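Local coordinates for MSM0271 protein (Mycobacterium smegmatis, PDB 5SUH) that forms a double-ringed trimer of tandem BMC domains in the shell of the RMM microcompartment, where it probably helps control passage across the shell, at residues E65-E79 / L97-A111. Numbering follows the deposited sequence.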
# COMPACT_ATOMS: atom_id res chain seq x y z
N GLU A 65 -21.68 18.49 14.43
CA GLU A 65 -22.64 17.75 13.60
C GLU A 65 -23.11 16.46 14.31
O GLU A 65 -22.62 16.14 15.40
CB GLU A 65 -22.02 17.44 12.21
CG GLU A 65 -21.86 18.70 11.33
CD GLU A 65 -21.38 18.44 9.90
OE1 GLU A 65 -20.71 17.43 9.63
OE2 GLU A 65 -21.71 19.27 9.02
N HIS A 66 -24.08 15.75 13.73
CA HIS A 66 -24.61 14.54 14.37
C HIS A 66 -24.51 13.30 13.45
O HIS A 66 -24.64 13.40 12.23
CB HIS A 66 -26.06 14.75 14.82
CG HIS A 66 -26.29 16.05 15.55
ND1 HIS A 66 -26.04 16.20 16.89
CD2 HIS A 66 -26.78 17.24 15.12
CE1 HIS A 66 -26.34 17.44 17.26
NE2 HIS A 66 -26.80 18.08 16.20
N ALA A 67 -24.30 12.12 14.04
CA ALA A 67 -24.10 10.90 13.25
C ALA A 67 -24.99 9.72 13.62
O ALA A 67 -25.43 9.57 14.77
CB ALA A 67 -22.65 10.47 13.36
N LEU A 68 -25.27 8.88 12.61
CA LEU A 68 -25.90 7.59 12.84
C LEU A 68 -24.92 6.49 12.48
O LEU A 68 -24.37 6.51 11.36
CB LEU A 68 -27.17 7.44 12.01
CG LEU A 68 -27.81 6.05 12.18
CD1 LEU A 68 -28.46 5.92 13.57
CD2 LEU A 68 -28.79 5.76 11.07
N ILE A 69 -24.67 5.55 13.39
CA ILE A 69 -23.74 4.45 13.12
C ILE A 69 -24.48 3.11 13.14
O ILE A 69 -25.26 2.85 14.06
CB ILE A 69 -22.58 4.37 14.12
CG1 ILE A 69 -23.09 4.21 15.57
CG2 ILE A 69 -21.68 5.59 13.97
CD1 ILE A 69 -22.00 3.90 16.62
N VAL A 70 -24.28 2.30 12.11
CA VAL A 70 -24.96 1.01 12.02
C VAL A 70 -24.00 -0.12 11.61
O VAL A 70 -23.24 0.00 10.62
CB VAL A 70 -26.14 1.06 11.00
CG1 VAL A 70 -26.84 -0.28 10.91
CG2 VAL A 70 -27.13 2.19 11.34
N GLU A 71 -24.03 -1.21 12.37
CA GLU A 71 -23.31 -2.45 12.03
C GLU A 71 -24.33 -3.59 11.81
O GLU A 71 -25.26 -3.74 12.60
CB GLU A 71 -22.28 -2.82 13.14
CG GLU A 71 -21.42 -4.03 12.82
CD GLU A 71 -20.37 -4.38 13.89
OE1 GLU A 71 -19.73 -3.47 14.46
OE2 GLU A 71 -20.17 -5.60 14.11
N VAL A 72 -24.21 -4.36 10.73
CA VAL A 72 -25.19 -5.42 10.43
C VAL A 72 -24.61 -6.76 9.99
O VAL A 72 -23.43 -6.87 9.64
CB VAL A 72 -26.16 -5.05 9.28
CG1 VAL A 72 -26.79 -3.70 9.56
CG2 VAL A 72 -25.43 -5.09 7.93
N SER A 73 -25.49 -7.76 9.96
CA SER A 73 -25.17 -9.09 9.49
C SER A 73 -26.35 -9.63 8.67
O SER A 73 -27.49 -9.39 9.05
CB SER A 73 -24.87 -10.00 10.66
OG SER A 73 -24.49 -11.27 10.20
N PRO A 74 -26.10 -10.29 7.52
CA PRO A 74 -24.81 -10.56 6.86
C PRO A 74 -24.21 -9.27 6.26
O PRO A 74 -24.97 -8.34 5.96
CB PRO A 74 -25.19 -11.56 5.76
CG PRO A 74 -26.56 -11.22 5.42
CD PRO A 74 -27.22 -10.80 6.71
N ALA A 75 -22.90 -9.25 6.04
CA ALA A 75 -22.19 -7.99 5.74
C ALA A 75 -22.77 -7.19 4.55
O ALA A 75 -22.91 -5.96 4.60
CB ALA A 75 -20.71 -8.27 5.50
N LEU A 76 -23.11 -7.90 3.48
CA LEU A 76 -23.52 -7.26 2.25
C LEU A 76 -24.89 -6.57 2.37
O LEU A 76 -25.31 -5.84 1.48
CB LEU A 76 -23.51 -8.29 1.12
CG LEU A 76 -23.27 -7.79 -0.30
CD1 LEU A 76 -22.12 -6.80 -0.34
CD2 LEU A 76 -22.97 -8.98 -1.20
N ALA A 77 -25.61 -6.82 3.46
CA ALA A 77 -26.93 -6.21 3.62
C ALA A 77 -26.84 -4.70 3.78
O ALA A 77 -27.82 -3.98 3.53
CB ALA A 77 -27.66 -6.81 4.81
N ILE A 78 -25.65 -4.22 4.16
CA ILE A 78 -25.40 -2.79 4.43
C ILE A 78 -25.60 -1.95 3.16
O ILE A 78 -25.84 -0.74 3.25
CB ILE A 78 -23.96 -2.56 5.04
CG1 ILE A 78 -23.89 -1.26 5.85
CG2 ILE A 78 -22.87 -2.63 3.96
CD1 ILE A 78 -24.56 -1.36 7.19
N GLU A 79 -25.50 -2.57 2.00
CA GLU A 79 -25.76 -1.86 0.75
C GLU A 79 -27.25 -1.54 0.61
O GLU A 79 -27.61 -0.60 -0.08
CB GLU A 79 -25.26 -2.64 -0.47
CG GLU A 79 -23.76 -2.93 -0.51
CD GLU A 79 -22.89 -1.68 -0.75
OE1 GLU A 79 -23.44 -0.59 -1.04
OE2 GLU A 79 -21.65 -1.81 -0.68
N LEU A 97 -18.60 3.63 4.62
CA LEU A 97 -19.33 2.49 4.06
C LEU A 97 -18.34 1.36 3.77
O LEU A 97 -17.48 1.50 2.91
CB LEU A 97 -20.10 2.87 2.80
CG LEU A 97 -20.83 1.75 2.06
CD1 LEU A 97 -22.01 1.22 2.85
CD2 LEU A 97 -21.27 2.22 0.69
N TYR A 98 -18.44 0.25 4.48
CA TYR A 98 -17.46 -0.81 4.31
C TYR A 98 -18.00 -2.19 4.65
O TYR A 98 -18.77 -2.35 5.61
CB TYR A 98 -16.21 -0.51 5.14
CG TYR A 98 -15.01 -1.35 4.79
CD1 TYR A 98 -14.35 -1.19 3.57
CD2 TYR A 98 -14.53 -2.31 5.68
CE1 TYR A 98 -13.26 -1.97 3.23
CE2 TYR A 98 -13.42 -3.10 5.35
CZ TYR A 98 -12.80 -2.92 4.12
OH TYR A 98 -11.71 -3.69 3.80
N VAL A 99 -17.61 -3.17 3.83
CA VAL A 99 -17.94 -4.60 4.00
C VAL A 99 -16.67 -5.37 4.43
O VAL A 99 -15.72 -5.52 3.67
CB VAL A 99 -18.52 -5.21 2.68
CG1 VAL A 99 -18.65 -6.72 2.80
CG2 VAL A 99 -19.88 -4.57 2.31
N GLU A 100 -16.68 -5.85 5.67
CA GLU A 100 -15.51 -6.42 6.35
C GLU A 100 -15.52 -7.96 6.15
O GLU A 100 -16.34 -8.45 5.37
CB GLU A 100 -15.57 -5.99 7.82
CG GLU A 100 -14.38 -6.27 8.68
CD GLU A 100 -14.62 -7.38 9.66
OE1 GLU A 100 -15.76 -7.85 9.77
OE2 GLU A 100 -13.66 -7.76 10.34
N ARG A 101 -14.62 -8.71 6.80
CA ARG A 101 -14.61 -10.18 6.71
C ARG A 101 -15.94 -10.83 7.05
O ARG A 101 -16.38 -11.75 6.35
CB ARG A 101 -13.53 -10.80 7.61
CG ARG A 101 -13.46 -12.32 7.54
CD ARG A 101 -12.33 -12.90 8.36
NE ARG A 101 -12.25 -14.35 8.22
CZ ARG A 101 -11.66 -14.97 7.19
NH1 ARG A 101 -11.12 -14.27 6.20
NH2 ARG A 101 -11.63 -16.30 7.13
N GLN A 102 -16.58 -10.32 8.11
CA GLN A 102 -17.87 -10.82 8.63
C GLN A 102 -19.03 -9.80 8.61
O GLN A 102 -20.17 -10.18 8.36
CB GLN A 102 -17.70 -11.32 10.06
CG GLN A 102 -16.86 -12.58 10.18
CD GLN A 102 -16.73 -13.07 11.62
OE1 GLN A 102 -16.00 -12.50 12.44
NE2 GLN A 102 -17.42 -14.16 11.92
N PHE A 103 -18.75 -8.52 8.87
CA PHE A 103 -19.81 -7.53 9.11
C PHE A 103 -19.81 -6.32 8.18
O PHE A 103 -18.78 -5.97 7.59
CB PHE A 103 -19.72 -7.04 10.56
CG PHE A 103 -19.53 -8.15 11.55
CD1 PHE A 103 -20.47 -9.18 11.67
CD2 PHE A 103 -18.41 -8.17 12.39
CE1 PHE A 103 -20.30 -10.21 12.59
CE2 PHE A 103 -18.24 -9.19 13.32
CZ PHE A 103 -19.18 -10.22 13.42
N GLY A 104 -20.97 -5.64 8.10
CA GLY A 104 -21.15 -4.45 7.29
C GLY A 104 -21.34 -3.19 8.12
O GLY A 104 -22.05 -3.19 9.14
N VAL A 105 -20.70 -2.11 7.68
CA VAL A 105 -20.63 -0.88 8.48
C VAL A 105 -21.06 0.36 7.70
O VAL A 105 -20.70 0.51 6.52
CB VAL A 105 -19.18 -0.69 9.04
CG1 VAL A 105 -19.03 0.62 9.80
CG2 VAL A 105 -18.81 -1.87 9.93
N LEU A 106 -21.80 1.25 8.35
CA LEU A 106 -22.19 2.53 7.73
C LEU A 106 -22.13 3.67 8.74
O LEU A 106 -22.50 3.50 9.91
CB LEU A 106 -23.61 2.45 7.13
CG LEU A 106 -24.29 3.78 6.77
CD1 LEU A 106 -23.72 4.38 5.48
CD2 LEU A 106 -25.81 3.64 6.70
N GLU A 107 -21.63 4.82 8.31
CA GLU A 107 -21.79 6.05 9.09
C GLU A 107 -22.45 7.09 8.19
O GLU A 107 -22.03 7.30 7.06
CB GLU A 107 -20.44 6.55 9.62
CG GLU A 107 -20.51 7.79 10.51
CD GLU A 107 -20.39 9.11 9.74
OE1 GLU A 107 -20.35 9.09 8.50
OE2 GLU A 107 -20.34 10.17 10.37
N ILE A 108 -23.52 7.73 8.68
CA ILE A 108 -24.08 8.87 7.96
C ILE A 108 -24.15 10.02 8.97
O ILE A 108 -24.23 9.78 10.18
CB ILE A 108 -25.49 8.58 7.33
CG1 ILE A 108 -26.53 8.21 8.38
CG2 ILE A 108 -25.40 7.47 6.28
CD1 ILE A 108 -27.92 8.04 7.82
N HIS A 109 -24.07 11.26 8.48
CA HIS A 109 -24.05 12.42 9.37
C HIS A 109 -24.71 13.62 8.71
O HIS A 109 -24.92 13.65 7.49
CB HIS A 109 -22.62 12.77 9.79
CG HIS A 109 -21.71 13.05 8.65
ND1 HIS A 109 -20.80 12.13 8.18
CD2 HIS A 109 -21.59 14.14 7.85
CE1 HIS A 109 -20.15 12.65 7.15
NE2 HIS A 109 -20.61 13.86 6.93
N SER A 110 -25.07 14.60 9.53
CA SER A 110 -25.68 15.86 9.09
C SER A 110 -25.57 16.93 10.15
O SER A 110 -25.38 16.64 11.34
CB SER A 110 -27.15 15.66 8.74
OG SER A 110 -27.79 16.89 8.43
N ALA A 111 -25.74 18.18 9.74
CA ALA A 111 -25.80 19.27 10.69
C ALA A 111 -27.13 19.18 11.46
O ALA A 111 -27.24 19.60 12.61
CB ALA A 111 -25.65 20.61 9.98
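His66 and Ser110 open a run of four antiparallel hydrogen-bonded pairs that ends at Val72 and Gly104. The two strands run at 164° to each other. Each pair makes both of its backbone bonds. The shortest of the eight is Leu68 N to Ile108 O, 2.8 Å; the longest is Gly104 N to Val72 O.

Apolar packing covers the face that carries Leu68, Val70, Leu106 and Ile108. Leu68 and Ile108 lie side by side, CB to CG1 at 3.8 Å. Ile78, near the start of helix 78-88, points toward the strand. With CG1 anti to the backbone N (chi1 -156°), CG1 and CD1 lie over the Gly104-Leu106 backbone, and CD1 is 3.9 Å from Leu106 CB. CG2 turns to Val99 CG2, at 3.9 Å, and to Leu97. Ala75 CB lies 3.5 Å from Gln102 O in the hairpin turn and also touches Val99 CG1. Gly104, with no side chain, allows Ala75 and Ile78 to come close to the strand.

The opposite face is mixed: Ala67, Ile69 and Val105 accompany Glu71, Glu107 and His109. His109 ND1 donates to both oxygens of Glu107, at 3.0 Å to OE2, which fixes the turn of the ring. Glu71 is extended, and its OE2 comes 3.6 Å from Phe103 CD2. The carboxylate and ring planes are 31° apart. Arg34 pairs with this carboxylate and makes a cation-pi contact with Phe103.

Glu79 hydrogen-bonds His152 and Tyr211 of a neighbouring subunit; that Tyr211 also packs on Leu76. Strands 66-73 and 104-110 are the central pair of a four-stranded BMC-domain sheet, with 32-39 and 93-99 outside them. Helices 78-88 and 113-127 cover the apolar face.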